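Local atomic coordinates of putative O-acetylhomoserine (Thiol)-lyase (Campylobacter jejuni, PDB entry 4OC9), a protein that probably uses pyridoxal 5'-phosphate to make homocysteine from O-acetylhomoserine and sulfide, as do related enzymes of the trans-sulfuration family. Residues A86-A91 / G110-L115. Sequence-based numbering, arbitrary orientation.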
ATOM      1  N   ALA D  86       9.401 -20.142  -0.587  1.00 12.71           N
ATOM      2  CA  ALA D  86       8.185 -20.767  -1.066  1.00 11.41           C
ATOM      3  C   ALA D  86       8.369 -21.209  -2.499  1.00 11.53           C
ATOM      4  O   ALA D  86       7.891 -22.273  -2.884  1.00 11.42           O
ATOM      5  CB  ALA D  86       7.004 -19.822  -0.962  1.00 11.73           C
ATOM      6  N   ALA D  87       9.060 -20.404  -3.298  1.00 11.02           N
ATOM      7  CA  ALA D  87       9.331 -20.748  -4.696  1.00 10.99           C
ATOM      8  C   ALA D  87      10.203 -22.020  -4.776  1.00 11.28           C
ATOM      9  O   ALA D  87       9.955 -22.896  -5.615  1.00 10.65           O
ATOM     10  CB  ALA D  87      10.021 -19.593  -5.409  1.00 11.12           C
ATOM     11  N   CYS D  88      11.254 -22.100  -3.957  1.00 11.61           N
ATOM     12  CA  CYS D  88      12.142 -23.284  -3.949  1.00 13.09           C
ATOM     13  C   CYS D  88      11.327 -24.523  -3.510  1.00 13.90           C
ATOM     14  O   CYS D  88      11.347 -25.549  -4.171  1.00 14.70           O
ATOM     15  CB  CYS D  88      13.361 -23.071  -3.064  1.00 12.71           C
ATOM     16  SG  CYS D  88      14.515 -21.792  -3.620  1.00 13.87           S
ATOM     17  N   PHE D  89      10.547 -24.368  -2.439  1.00 15.46           N
ATOM     18  CA  PHE D  89       9.686 -25.432  -1.906  1.00 15.35           C
ATOM     19  C   PHE D  89       8.694 -25.931  -2.975  1.00 15.73           C
ATOM     20  O   PHE D  89       8.637 -27.123  -3.272  1.00 19.44           O
ATOM     21  CB  PHE D  89       9.053 -24.957  -0.609  1.00 15.18           C
ATOM     22  CG  PHE D  89       7.953 -25.816  -0.127  1.00 15.27           C
ATOM     23  CD1 PHE D  89       8.160 -27.142   0.141  1.00 16.71           C
ATOM     24  CD2 PHE D  89       6.720 -25.244   0.196  1.00 16.23           C
ATOM     25  CE1 PHE D  89       7.126 -27.933   0.631  1.00 18.60           C
ATOM     26  CE2 PHE D  89       5.694 -25.999   0.700  1.00 16.27           C
ATOM     27  CZ  PHE D  89       5.893 -27.363   0.921  1.00 18.66           C
ATOM     28  N   TYR D  90       7.919 -25.015  -3.536  1.00 15.15           N
ATOM     29  CA  TYR D  90       6.948 -25.328  -4.589  1.00 14.82           C
ATOM     30  C   TYR D  90       7.569 -25.995  -5.809  1.00 14.74           C
ATOM     31  O   TYR D  90       6.971 -26.895  -6.378  1.00 14.89           O
ATOM     32  CB  TYR D  90       6.195 -24.047  -4.975  1.00 14.93           C
ATOM     33  CG  TYR D  90       5.013 -23.725  -4.085  1.00 14.61           C
ATOM     34  CD1 TYR D  90       5.034 -24.019  -2.726  1.00 14.86           C
ATOM     35  CD2 TYR D  90       3.959 -22.959  -4.563  1.00 14.47           C
ATOM     36  CE1 TYR D  90       3.966 -23.718  -1.913  1.00 14.50           C
ATOM     37  CE2 TYR D  90       2.895 -22.622  -3.747  1.00 14.12           C
ATOM     38  CZ  TYR D  90       2.909 -22.997  -2.422  1.00 14.28           C
ATOM     39  OH  TYR D  90       1.864 -22.661  -1.595  1.00 13.85           O
ATOM     40  N   ALA D  91       8.767 -25.578  -6.194  1.00 14.30           N
ATOM     41  CA  ALA D  91       9.433 -26.169  -7.362  1.00 14.12           C
ATOM     42  C   ALA D  91       9.821 -27.639  -7.108  1.00 15.28           C
ATOM     43  O   ALA D  91       9.602 -28.506  -7.958  1.00 15.05           O
ATOM     44  CB  ALA D  91      10.637 -25.373  -7.766  1.00 13.81           C
ATOM     45  N   GLY D 110      21.824 -20.969   2.636  1.00 17.83           N
ATOM     46  CA  GLY D 110      21.632 -21.698   3.887  1.00 16.10           C
ATOM     47  C   GLY D 110      20.214 -22.134   4.150  1.00 16.39           C
ATOM     48  O   GLY D 110      19.958 -23.280   4.561  1.00 16.25           O
ATOM     49  N   GLY D 111      19.281 -21.223   3.934  1.00 15.99           N
ATOM     50  CA  GLY D 111      17.885 -21.537   4.136  1.00 16.30           C
ATOM     51  C   GLY D 111      17.454 -22.650   3.193  1.00 16.04           C
ATOM     52  O   GLY D 111      16.781 -23.598   3.604  1.00 17.65           O
ATOM     53  N   THR D 112      17.840 -22.561   1.928  1.00 16.38           N
ATOM     54  CA  THR D 112      17.452 -23.579   0.962  1.00 19.44           C
ATOM     55  C   THR D 112      18.095 -24.919   1.339  1.00 21.03           C
ATOM     56  O   THR D 112      17.549 -26.004   1.068  1.00 25.42           O
ATOM     57  CB  THR D 112      17.910 -23.209  -0.451  1.00 20.15           C
ATOM     58  OG1 THR D 112      17.485 -21.880  -0.762  1.00 27.42           O
ATOM     59  CG2 THR D 112      17.349 -24.170  -1.475  1.00 20.26           C
ATOM     60  N   GLN D 113      19.268 -24.851   1.939  1.00 20.12           N
ATOM     61  CA  GLN D 113      19.980 -26.062   2.332  1.00 23.67           C
ATOM     62  C   GLN D 113      19.229 -26.767   3.441  1.00 20.89           C
ATOM     63  O   GLN D 113      19.075 -27.988   3.411  1.00 20.54           O
ATOM     64  CB  GLN D 113      21.431 -25.711   2.696  1.00 27.83           C
ATOM     65  CG  GLN D 113      22.321 -26.877   3.044  1.00 27.74           C
ATOM     66  CD  GLN D 113      23.770 -26.450   3.085  1.00 30.87           C
ATOM     67  OE1 GLN D 113      24.111 -25.311   2.749  1.00 29.96           O
ATOM     68  NE2 GLN D 113      24.644 -27.372   3.470  1.00 31.74           N
ATOM     69  N   THR D 114      18.768 -25.992   4.409  1.00 19.10           N
ATOM     70  CA  THR D 114      17.985 -26.522   5.538  1.00 19.90           C
ATOM     71  C   THR D 114      16.667 -27.108   5.018  1.00 19.60           C
ATOM     72  O   THR D 114      16.269 -28.203   5.395  1.00 19.66           O
ATOM     73  CB  THR D 114      17.707 -25.443   6.571  1.00 20.56           C
ATOM     74  OG1 THR D 114      18.961 -25.002   7.120  1.00 22.07           O
ATOM     75  CG2 THR D 114      16.875 -25.974   7.668  1.00 22.67           C
ATOM     76  N   LEU D 115      16.000 -26.370   4.145  1.00 18.66           N
ATOM     77  CA  LEU D 115      14.745 -26.831   3.526  1.00 19.09           C
ATOM     78  C   LEU D 115      14.885 -28.178   2.881  1.00 19.98           C
ATOM     79  O   LEU D 115      14.125 -29.114   3.122  1.00 26.22           O
ATOM     80  CB  LEU D 115      14.315 -25.860   2.406  1.00 17.77           C
ATOM     81  CG  LEU D 115      13.232 -26.368   1.453  1.00 16.55           C
ATOM     82  CD1 LEU D 115      11.930 -26.642   2.163  1.00 17.56           C
ATOM     83  CD2 LEU D 115      12.974 -25.416   0.322  1.00 18.16           C
TER
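With CG anti to the backbone N (chi1 166°), Leu115 reaches across to the helix of Cys88 and Phe89, while the torsion of Cys88 (chi1 -66°) sets SG anti to its own carbonyl carbon and beside its backbone N, so that the sulfur lies alongside Thr112. One methyl does most of the touching: Leu115 CD2 comes to 3.8 Å from Phe89 N and lies 4.1 Å from Cys88 CB, so it rests on the backbone between the two residues and on the roots of their side chains. The other branch, CD1, approaches the Phe89 ring obliquely. A turn before Leu115 on its own helix, Thr112 OG1 lies 4.1 Å from Cys88 SG, a loose van der Waals approach.

Helices 84-93 and 110-119 run in broadly the same direction, their local axes 33° apart and 10.6 Å from each other at closest. Both belong to the large domain of a fold-type I pyridoxal phosphate enzyme, whose helices flank a mostly parallel seven-stranded sheet; strand 101-105 of that sheet lies between them in the chain. The wide spacing is bridged chiefly by the leucine, and the two segments together bury just 156 Å².

Met85, on the first helix, also touches both Thr112 and Leu115. On its other sides helix 84-93 meets the sheet through Ala87 and Ala91 on Leu219, while Tyr90 packs on helix 257-270 and its OH hydrogen-bonds to Ala272 N. Leu270 of a second subunit packs on both Phe89 and Leu115, which places the leucine-phenylalanine pair at a subunit interface.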